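Local structure of uncharacterized protein (Bacteroides eggerthii DSM 20697, 4ECO) at residues 147-152 with 181-186; 289-294 with 310-315; 140-145 with 250-255. The protein is of unknown function but, being built of leucine-rich repeats, probably serves as a scaffold for binding other proteins. All blocks are in the same frame, centred on the assembly; numbering follows the deposited sequence.

Interaction 1 (147-152 with 181-186); sequences KTFVDY and ITLKDT
At the C-terminal end of helix 144-149, which packs on the concave side of the leucine-rich repeat solenoid, T148 and F149 meet I181 and L183 of the returning chain. The contact closes an excursion of 28 intervening residues that contains helix but no strand. Its polar link runs between backbones: I181 N donates to T148 O over 2.9 Å, with an N-H...O angle of 173° and a C=O...N angle of 166°, so the bond is nearly straight at both ends. Y152 N, the donor that a continuing α-helix would supply, lies 8.1 Å from T148 O, and the distant chain takes its place. F149 takes part in both apolar side-chain pairs of the contact. With CG anti to the carbonyl carbon (chi1 -59°), its ring leans toward 181-186, and CD1 stands 3.6 Å from I181 O, which sits at the ring edge near its plane. One atom further round the rim, CE1 touches both branched residues, 3.9 Å from I181 CG2 and 3.9 Å from L183 CD2. T148 CG2 covers one face of the same ring, offset toward the rim, and runs alongside I181 CG1 at 4.2 Å, while T148 OG1 turns back to H144 O within the helix. F149 and L183 also both touch Y257 of strand 253-257. The chemistry thus divides in two: a backbone bond fixes where the returning chain meets the helix end, and a phenyl ring, with the T148 methyl over one face and I181 and L183 meeting its CE1, supplies the apolar part, next to Y257 of the repeat strand.

Interaction 2 (289-294 with 310-315); sequences EQLKDD and IYIGYN
L291 lays its CD2 methyl across the N315 side chain, 3.6 Å from CB, 3.5 Å from CG and 3.7 Å from ND2. Distances this even mean that the methyl rests against the body of the side chain rather than against one end of it, and the two side chains cross at about a right angle. The same CD2 meets I312 CD1 at 3.7 Å, tip to tip, with L291 CG a little further from that methyl. L291 gets there with CG anti to its backbone N (chi1 -166°), which carries the branch from helix 288-300 toward the turn that follows strand 309-311. The motif is that of a leucine-rich repeat: I310 and I312 are the inward-facing aliphatics of an LxxLxLxxN pattern, and N315 occupies the asparagine position of that pattern, at the turn where strand 309-311 gives way to the convex side. N315 ND2 donates to I312 O over 2.8 Å at 165°. The acceptor lies close to the amide plane, whereas the donor stands above the plane of the carbonyl, 64° out of it, instead of on a lone pair. ND2 also bonds V280 O in the preceding coil, and I312 O accepts in addition from N340 ND2 of the next, the repeating pattern of an asparagine ladder. Beside these polar links, L317, in the loop that follows, is a further apolar neighbour of L291.

Interaction 3 (140-145 with 250-255); sequences KMRMHY and DLTDVE
R142, on helix 135-142, is the first residue of 140-145 to touch 250-255, reaching D253 and T252. Its CG lies anti to the carbonyl carbon (chi1 -82°) and the chain then runs extended to NE, which brings the guanidinium side-on to the D253 carboxylate. NE donates to OD2 over 2.9 Å at 162°, on the syn side and almost in the guanidinium plane. NH2 takes OD1 at 3.1 Å, but from above the carboxylate plane, consistent with the 34° between the two planar groups. A longer, weak bond runs from NE to OD1. T252 OG1 gives OD1 a further donor at 2.7 Å, nearly along the C-O axis, and stands 3.6 Å from R142 NH2, which also binds Q276 OE1. Two residues on, H144 N bonds M141 O. The H144 ring turns from 250-255 to H115 through ND1 and to E121 through NE2. Because H115 also bonds E255 OE1, it links the two segments at a second point, indirectly. Y145 points toward the strand and packs on N279 and against the H115 ring. The bidentate salt bridge is buried, and its acid OD1 is gripped by both arginine and threonine; this would probably stabilise the charged carboxylate and fix the rotation of both groups, tying the inserted helix pair to the concave face of strand 253-257.

Overall arrangement
Interactions 1 and 3 both use helix 144-149 or its immediate approach, and interaction 1 is nested in the loop that interaction 3 closes. Interaction 2 lies on the other side of the strands, inside the solenoid, and is fully buried and apolar across its segments. Interaction 3 is also buried, yet ionic; interaction 1 is only partly buried and mixes a backbone bond with ring packing. Tyrosines of 310-315 connect all three: Y314 OH probably bonds L183 N of interaction 1, and Y311 OH probably bonds R142 O of interaction 3. The centres lie about 17 to 18 Å apart, and strand 309-311 with its turn borders both the aliphatic interior and the mixed polar and aromatic concave side.

Interaction 1 (147-152 with 181-186)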
loop_
_atom_site.group_PDB
_atom_site.type_symbol
_atom_site.label_atom_id
_atom_site.label_comp_id
_atom_site.label_asym_id
_atom_site.label_seq_id
_atom_site.Cartn_x
_atom_site.Cartn_y
_atom_site.Cartn_z
ATOM N N LYS A 147 -3.960 0.757 -5.086
ATOM C CA LYS A 147 -3.855 2.207 -4.931
ATOM C C LYS A 147 -4.679 2.707 -3.749
ATOM O O LYS A 147 -4.252 3.664 -3.106
ATOM C CB LYS A 147 -4.224 2.998 -6.219
ATOM C CG LYS A 147 -5.603 2.734 -6.840
ATOM C CD LYS A 147 -5.943 3.731 -7.979
ATOM C CE LYS A 147 -7.101 3.320 -8.891
ATOM N NZ LYS A 147 -6.713 2.297 -9.926
ATOM N N THR A 148 -5.795 2.046 -3.426
ATOM C CA THR A 148 -6.716 2.494 -2.378
ATOM C C THR A 148 -6.276 2.118 -0.963
ATOM O O THR A 148 -6.381 2.973 -0.065
ATOM C CB THR A 148 -8.135 1.934 -2.610
ATOM O OG1 THR A 148 -8.469 2.150 -3.969
ATOM C CG2 THR A 148 -9.202 2.607 -1.722
ATOM N N PHE A 149 -5.852 0.852 -0.755
ATOM C CA PHE A 149 -5.555 0.377 0.586
ATOM C C PHE A 149 -4.121 -0.063 0.851
ATOM O O PHE A 149 -3.818 -0.365 2.021
ATOM C CB PHE A 149 -6.449 -0.842 0.880
ATOM C CG PHE A 149 -7.932 -0.585 0.789
ATOM C CD1 PHE A 149 -8.606 0.077 1.816
ATOM C CD2 PHE A 149 -8.657 -0.995 -0.327
ATOM C CE1 PHE A 149 -9.973 0.307 1.735
ATOM C CE2 PHE A 149 -10.027 -0.787 -0.397
ATOM C CZ PHE A 149 -10.676 -0.132 0.634
ATOM N N VAL A 150 -3.249 -0.155 -0.187
ATOM C CA VAL A 150 -1.920 -0.740 0.035
ATOM C C VAL A 150 -0.765 0.256 -0.271
ATOM O O VAL A 150 0.171 0.376 0.542
ATOM C CB VAL A 150 -1.751 -2.053 -0.796
ATOM C CG1 VAL A 150 -0.488 -2.795 -0.411
ATOM C CG2 VAL A 150 -2.960 -2.972 -0.658
ATOM N N ASP A 151 -0.799 0.908 -1.439
ATOM C CA ASP A 151 0.257 1.842 -1.850
ATOM C C ASP A 151 0.428 2.976 -0.875
ATOM O O ASP A 151 -0.563 3.542 -0.393
ATOM C CB ASP A 151 -0.019 2.432 -3.233
ATOM C CG ASP A 151 0.316 1.514 -4.377
ATOM O OD1 ASP A 151 1.105 0.544 -4.159
ATOM O OD2 ASP A 151 -0.170 1.778 -5.501
ATOM N N TYR A 152 1.710 3.269 -0.579
ATOM C CA TYR A 152 2.168 4.299 0.359
ATOM C C TYR A 152 3.624 4.701 0.024
ATOM O O TYR A 152 4.413 3.829 -0.380
ATOM C CB TYR A 152 2.052 3.725 1.788
ATOM C CG TYR A 152 2.332 4.649 2.954
ATOM C CD1 TYR A 152 1.398 5.604 3.351
ATOM C CD2 TYR A 152 3.429 4.436 3.783
ATOM C CE1 TYR A 152 1.613 6.404 4.476
ATOM C CE2 TYR A 152 3.648 5.224 4.911
ATOM C CZ TYR A 152 2.733 6.197 5.260
ATOM O OH TYR A 152 2.965 6.955 6.375
ATOM N N ILE A 181 -6.191 4.550 2.354
ATOM C CA ILE A 181 -7.280 4.339 3.296
ATOM C C ILE A 181 -6.934 3.177 4.206
ATOM O O ILE A 181 -6.436 2.144 3.750
ATOM C CB ILE A 181 -8.640 4.093 2.561
ATOM C CG1 ILE A 181 -8.986 5.180 1.531
ATOM C CG2 ILE A 181 -9.810 3.792 3.505
ATOM C CD1 ILE A 181 -9.016 6.631 2.028
ATOM N N THR A 182 -7.222 3.357 5.503
ATOM C CA THR A 182 -7.107 2.316 6.502
ATOM C C THR A 182 -8.503 2.053 6.993
ATOM O O THR A 182 -9.201 2.989 7.406
ATOM C CB THR A 182 -6.124 2.668 7.630
ATOM O OG1 THR A 182 -4.843 2.997 7.078
ATOM C CG2 THR A 182 -5.996 1.526 8.670
ATOM N N LEU A 183 -8.939 0.792 6.923
ATOM C CA LEU A 183 -10.268 0.456 7.404
ATOM C C LEU A 183 -10.372 0.585 8.905
ATOM O O LEU A 183 -9.479 0.148 9.646
ATOM C CB LEU A 183 -10.684 -0.965 7.020
ATOM C CG LEU A 183 -11.055 -1.265 5.603
ATOM C CD1 LEU A 183 -11.734 -2.586 5.553
ATOM C CD2 LEU A 183 -11.997 -0.228 5.031
ATOM N N LYS A 184 -11.490 1.155 9.341
ATOM C CA LYS A 184 -11.872 1.259 10.743
ATOM C C LYS A 184 -12.541 -0.082 11.083
ATOM O O LYS A 184 -13.275 -0.607 10.232
ATOM C CB LYS A 184 -12.790 2.479 10.949
ATOM C CG LYS A 184 -12.189 3.781 10.437
ATOM C CD LYS A 184 -13.120 4.978 10.544
ATOM C CE LYS A 184 -12.427 6.250 10.097
ATOM N NZ LYS A 184 -13.147 7.480 10.538
ATOM N N ASP A 185 -12.274 -0.670 12.272
ATOM C CA ASP A 185 -12.841 -1.985 12.631
ATOM C C ASP A 185 -14.395 -1.992 12.598
ATOM O O ASP A 185 -15.004 -3.065 12.600
ATOM C CB ASP A 185 -12.322 -2.473 13.990
ATOM C CG ASP A 185 -10.886 -2.978 13.890
ATOM O OD1 ASP A 185 -9.959 -2.129 13.801
ATOM O OD2 ASP A 185 -10.692 -4.220 13.822
ATOM N N THR A 186 -15.007 -0.806 12.475
ATOM C CA THR A 186 -16.438 -0.605 12.299
ATOM C C THR A 186 -16.837 -1.099 10.899
ATOM O O THR A 186 -17.915 -1.679 10.728
ATOM C CB THR A 186 -16.782 0.885 12.475
ATOM O OG1 THR A 186 -15.957 1.491 13.481
ATOM C CG2 THR A 186 -18.261 1.117 12.736
#

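Interaction 2 (289-294 with 310-315)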
loop_
_atom_site.group_PDB
_atom_site.type_symbol
_atom_site.label_atom_id
_atom_site.label_comp_id
_atom_site.label_asym_id
_atom_site.label_seq_id
_atom_site.Cartn_x
_atom_site.Cartn_y
_atom_site.Cartn_z
ATOM N N GLU A 289 -5.396 -20.618 10.640
ATOM C CA GLU A 289 -5.090 -21.989 10.259
ATOM C C GLU A 289 -5.879 -22.364 8.974
ATOM O O GLU A 289 -5.310 -22.856 7.999
ATOM C CB GLU A 289 -5.437 -22.932 11.444
ATOM C CG GLU A 289 -4.673 -22.695 12.753
ATOM C CD GLU A 289 -4.818 -21.362 13.477
ATOM O OE1 GLU A 289 -5.869 -20.697 13.315
ATOM O OE2 GLU A 289 -3.866 -20.976 14.197
ATOM N N GLN A 290 -7.190 -22.088 8.979
ATOM C CA GLN A 290 -8.107 -22.397 7.883
ATOM C C GLN A 290 -7.758 -21.611 6.599
ATOM O O GLN A 290 -7.824 -22.180 5.503
ATOM C CB GLN A 290 -9.568 -22.105 8.308
ATOM C CG GLN A 290 -10.647 -22.556 7.321
ATOM C CD GLN A 290 -10.535 -24.012 6.945
ATOM O OE1 GLN A 290 -10.642 -24.932 7.779
ATOM N NE2 GLN A 290 -10.294 -24.247 5.675
ATOM N N LEU A 291 -7.400 -20.316 6.734
ATOM C CA LEU A 291 -7.041 -19.492 5.584
ATOM C C LEU A 291 -5.696 -19.967 5.017
ATOM O O LEU A 291 -5.565 -20.036 3.791
ATOM C CB LEU A 291 -7.013 -18.012 5.961
ATOM C CG LEU A 291 -6.990 -17.014 4.798
ATOM C CD1 LEU A 291 -8.277 -17.047 4.010
ATOM C CD2 LEU A 291 -6.729 -15.628 5.283
ATOM N N LYS A 292 -4.736 -20.378 5.892
ATOM C CA LYS A 292 -3.431 -20.923 5.490
ATOM C C LYS A 292 -3.654 -22.183 4.654
ATOM O O LYS A 292 -3.025 -22.359 3.606
ATOM C CB LYS A 292 -2.551 -21.219 6.730
ATOM C CG LYS A 292 -1.191 -21.904 6.451
ATOM C CD LYS A 292 -0.811 -22.885 7.560
ATOM C CE LYS A 292 -1.020 -24.357 7.209
ATOM N NZ LYS A 292 0.049 -24.909 6.307
ATOM N N ASP A 293 -4.585 -23.035 5.111
ATOM C CA ASP A 293 -4.975 -24.283 4.462
ATOM C C ASP A 293 -5.687 -24.028 3.111
ATOM O O ASP A 293 -5.369 -24.715 2.140
ATOM C CB ASP A 293 -5.861 -25.112 5.405
ATOM C CG ASP A 293 -5.089 -25.753 6.557
ATOM O OD1 ASP A 293 -3.849 -25.952 6.416
ATOM O OD2 ASP A 293 -5.728 -26.106 7.580
ATOM N N ASP A 294 -6.587 -23.024 3.037
ATOM C CA ASP A 294 -7.285 -22.667 1.791
ATOM C C ASP A 294 -6.282 -22.107 0.768
ATOM O O ASP A 294 -6.344 -22.493 -0.410
ATOM C CB ASP A 294 -8.433 -21.668 2.035
ATOM C CG ASP A 294 -9.622 -22.209 2.817
ATOM O OD1 ASP A 294 -10.058 -23.367 2.531
ATOM O OD2 ASP A 294 -10.183 -21.449 3.640
ATOM N N ILE A 310 -2.415 -11.578 -5.280
ATOM C CA ILE A 310 -3.080 -12.023 -4.056
ATOM C C ILE A 310 -3.288 -10.819 -3.120
ATOM O O ILE A 310 -2.319 -10.188 -2.688
ATOM C CB ILE A 310 -2.307 -13.173 -3.323
ATOM C CG1 ILE A 310 -2.135 -14.426 -4.219
ATOM C CG2 ILE A 310 -3.008 -13.531 -2.009
ATOM C CD1 ILE A 310 -1.326 -15.584 -3.640
ATOM N N TYR A 311 -4.547 -10.502 -2.823
ATOM C CA TYR A 311 -4.900 -9.496 -1.827
ATOM C C TYR A 311 -5.423 -10.291 -0.636
ATOM O O TYR A 311 -6.514 -10.871 -0.739
ATOM C CB TYR A 311 -5.914 -8.444 -2.354
ATOM C CG TYR A 311 -5.439 -7.571 -3.494
ATOM C CD1 TYR A 311 -4.433 -6.625 -3.304
ATOM C CD2 TYR A 311 -6.043 -7.636 -4.748
ATOM C CE1 TYR A 311 -4.001 -5.806 -4.348
ATOM C CE2 TYR A 311 -5.647 -6.796 -5.786
ATOM C CZ TYR A 311 -4.625 -5.880 -5.582
ATOM O OH TYR A 311 -4.238 -5.036 -6.598
ATOM N N ILE A 312 -4.615 -10.434 0.439
ATOM C CA ILE A 312 -5.054 -11.272 1.555
ATOM C C ILE A 312 -4.878 -10.504 2.909
ATOM O O ILE A 312 -4.855 -11.122 3.989
ATOM C CB ILE A 312 -4.347 -12.673 1.522
ATOM C CG1 ILE A 312 -5.023 -13.692 2.461
ATOM C CG2 ILE A 312 -2.820 -12.600 1.692
ATOM C CD1 ILE A 312 -5.004 -15.125 1.993
ATOM N N GLY A 313 -4.851 -9.168 2.830
ATOM C CA GLY A 313 -4.764 -8.312 4.010
ATOM C C GLY A 313 -6.017 -8.347 4.872
ATOM O O GLY A 313 -7.056 -8.864 4.439
ATOM N N TYR A 314 -5.940 -7.782 6.098
ATOM C CA TYR A 314 -7.043 -7.731 7.076
ATOM C C TYR A 314 -7.594 -9.164 7.358
ATOM O O TYR A 314 -8.792 -9.417 7.306
ATOM C CB TYR A 314 -8.164 -6.786 6.627
ATOM C CG TYR A 314 -7.754 -5.333 6.524
ATOM C CD1 TYR A 314 -7.820 -4.489 7.630
ATOM C CD2 TYR A 314 -7.361 -4.782 5.305
ATOM C CE1 TYR A 314 -7.464 -3.143 7.535
ATOM C CE2 TYR A 314 -6.985 -3.442 5.208
ATOM C CZ TYR A 314 -7.060 -2.623 6.323
ATOM O OH TYR A 314 -6.738 -1.298 6.234
ATOM N N ASN A 315 -6.696 -10.083 7.673
ATOM C CA ASN A 315 -7.065 -11.454 7.930
ATOM C C ASN A 315 -6.366 -11.937 9.202
ATOM O O ASN A 315 -5.773 -11.116 9.912
ATOM C CB ASN A 315 -6.743 -12.325 6.704
ATOM C CG ASN A 315 -7.827 -12.294 5.656
ATOM O OD1 ASN A 315 -9.013 -12.536 5.936
ATOM N ND2 ASN A 315 -7.439 -12.092 4.408
#

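Interaction 3 (140-145 with 250-255)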
loop_
_atom_site.group_PDB
_atom_site.type_symbol
_atom_site.label_atom_id
_atom_site.label_comp_id
_atom_site.label_asym_id
_atom_site.label_seq_id
_atom_site.Cartn_x
_atom_site.Cartn_y
_atom_site.Cartn_z
ATOM N N LYS A 140 -5.608 -1.047 -14.821
ATOM C CA LYS A 140 -5.977 0.073 -13.953
ATOM C C LYS A 140 -6.873 -0.424 -12.838
ATOM O O LYS A 140 -6.582 -0.203 -11.661
ATOM C CB LYS A 140 -6.680 1.172 -14.778
ATOM C CG LYS A 140 -6.935 2.495 -14.047
ATOM C CD LYS A 140 -7.543 3.521 -14.998
ATOM C CE LYS A 140 -7.906 4.828 -14.332
ATOM N NZ LYS A 140 -9.262 4.805 -13.738
HETATM N N MSE A 141 -7.928 -1.145 -13.228
HETATM C CA MSE A 141 -8.957 -1.703 -12.368
HETATM C C MSE A 141 -8.378 -2.753 -11.447
HETATM O O MSE A 141 -8.677 -2.702 -10.256
HETATM C CB MSE A 141 -10.138 -2.246 -13.200
HETATM C CG MSE A 141 -11.028 -1.097 -13.729
HETATM SE SE MSE A 141 -11.159 0.541 -12.487
HETATM C CE MSE A 141 -10.499 1.671 -13.665
ATOM N N ARG A 142 -7.492 -3.634 -11.955
ATOM C CA ARG A 142 -6.798 -4.646 -11.155
ATOM C C ARG A 142 -6.014 -3.989 -10.005
ATOM O O ARG A 142 -6.002 -4.511 -8.892
ATOM C CB ARG A 142 -5.837 -5.466 -12.042
ATOM C CG ARG A 142 -6.491 -6.583 -12.828
ATOM C CD ARG A 142 -5.465 -7.515 -13.422
ATOM N NE ARG A 142 -6.041 -8.835 -13.689
ATOM C CZ ARG A 142 -5.420 -9.818 -14.331
ATOM N NH1 ARG A 142 -4.191 -9.644 -14.797
ATOM N NH2 ARG A 142 -6.033 -10.974 -14.533
HETATM N N MSE A 143 -5.402 -2.823 -10.280
HETATM C CA MSE A 143 -4.591 -2.030 -9.343
HETATM C C MSE A 143 -5.420 -1.163 -8.407
HETATM O O MSE A 143 -4.833 -0.465 -7.574
HETATM C CB MSE A 143 -3.642 -1.098 -10.129
HETATM C CG MSE A 143 -2.633 -1.827 -11.016
HETATM SE SE MSE A 143 -1.640 -3.193 -10.085
HETATM C CE MSE A 143 -0.695 -2.056 -8.790
ATOM N N HIS A 144 -6.764 -1.180 -8.536
ATOM C CA HIS A 144 -7.644 -0.337 -7.717
ATOM C C HIS A 144 -7.509 -0.641 -6.224
ATOM O O HIS A 144 -7.476 0.316 -5.451
ATOM C CB HIS A 144 -9.127 -0.434 -8.127
ATOM C CG HIS A 144 -10.000 0.530 -7.392
ATOM N ND1 HIS A 144 -10.382 0.305 -6.075
ATOM C CD2 HIS A 144 -10.524 1.707 -7.810
ATOM C CE1 HIS A 144 -11.094 1.365 -5.727
ATOM N NE2 HIS A 144 -11.221 2.228 -6.743
ATOM N N TYR A 145 -7.465 -1.940 -5.804
ATOM C CA TYR A 145 -7.363 -2.236 -4.380
ATOM C C TYR A 145 -6.025 -1.749 -3.864
ATOM O O TYR A 145 -5.956 -1.144 -2.783
ATOM C CB TYR A 145 -7.558 -3.732 -4.069
ATOM C CG TYR A 145 -7.612 -4.047 -2.579
ATOM C CD1 TYR A 145 -6.454 -4.321 -1.859
ATOM C CD2 TYR A 145 -8.825 -4.104 -1.902
ATOM C CE1 TYR A 145 -6.502 -4.635 -0.501
ATOM C CE2 TYR A 145 -8.884 -4.413 -0.542
ATOM C CZ TYR A 145 -7.721 -4.670 0.153
ATOM O OH TYR A 145 -7.791 -4.979 1.482
ATOM N N ASP A 250 -12.144 -18.137 -19.060
ATOM C CA ASP A 250 -11.865 -16.707 -19.143
ATOM C C ASP A 250 -11.933 -15.990 -17.783
ATOM O O ASP A 250 -11.595 -14.800 -17.718
ATOM C CB ASP A 250 -12.854 -16.044 -20.115
ATOM C CG ASP A 250 -12.602 -16.300 -21.600
ATOM O OD1 ASP A 250 -11.525 -16.883 -21.939
ATOM O OD2 ASP A 250 -13.458 -15.876 -22.430
ATOM N N LEU A 251 -12.352 -16.696 -16.709
ATOM C CA LEU A 251 -12.489 -16.104 -15.383
ATOM C C LEU A 251 -11.112 -15.947 -14.747
ATOM O O LEU A 251 -10.566 -16.905 -14.219
ATOM C CB LEU A 251 -13.451 -16.943 -14.506
ATOM C CG LEU A 251 -13.832 -16.344 -13.144
ATOM C CD1 LEU A 251 -14.398 -14.942 -13.263
ATOM C CD2 LEU A 251 -14.816 -17.221 -12.436
ATOM N N THR A 252 -10.559 -14.721 -14.813
ATOM C CA THR A 252 -9.215 -14.337 -14.355
ATOM C C THR A 252 -9.223 -13.487 -13.087
ATOM O O THR A 252 -8.228 -13.465 -12.367
ATOM C CB THR A 252 -8.469 -13.540 -15.460
ATOM O OG1 THR A 252 -9.121 -12.290 -15.742
ATOM C CG2 THR A 252 -8.290 -14.335 -16.735
ATOM N N ASP A 253 -10.309 -12.747 -12.837
ATOM C CA ASP A 253 -10.377 -11.867 -11.665
ATOM C C ASP A 253 -11.545 -12.229 -10.775
ATOM O O ASP A 253 -12.690 -12.088 -11.186
ATOM C CB ASP A 253 -10.477 -10.399 -12.094
ATOM C CG ASP A 253 -9.261 -9.871 -12.822
ATOM O OD1 ASP A 253 -8.989 -10.344 -13.945
ATOM O OD2 ASP A 253 -8.621 -8.945 -12.299
ATOM N N VAL A 254 -11.250 -12.730 -9.562
ATOM C CA VAL A 254 -12.264 -13.132 -8.580
ATOM C C VAL A 254 -12.001 -12.420 -7.253
ATOM O O VAL A 254 -10.858 -12.353 -6.797
ATOM C CB VAL A 254 -12.349 -14.667 -8.400
ATOM C CG1 VAL A 254 -13.324 -15.030 -7.301
ATOM C CG2 VAL A 254 -12.749 -15.357 -9.703
ATOM N N GLU A 255 -13.073 -11.882 -6.642
ATOM C CA GLU A 255 -13.009 -11.211 -5.343
ATOM C C GLU A 255 -14.131 -11.714 -4.420
ATOM O O GLU A 255 -15.300 -11.763 -4.823
ATOM C CB GLU A 255 -13.082 -9.699 -5.507
ATOM C CG GLU A 255 -13.248 -8.976 -4.181
ATOM C CD GLU A 255 -13.152 -7.467 -4.212
ATOM O OE1 GLU A 255 -12.037 -6.944 -4.421
ATOM O OE2 GLU A 255 -14.185 -6.804 -3.983
#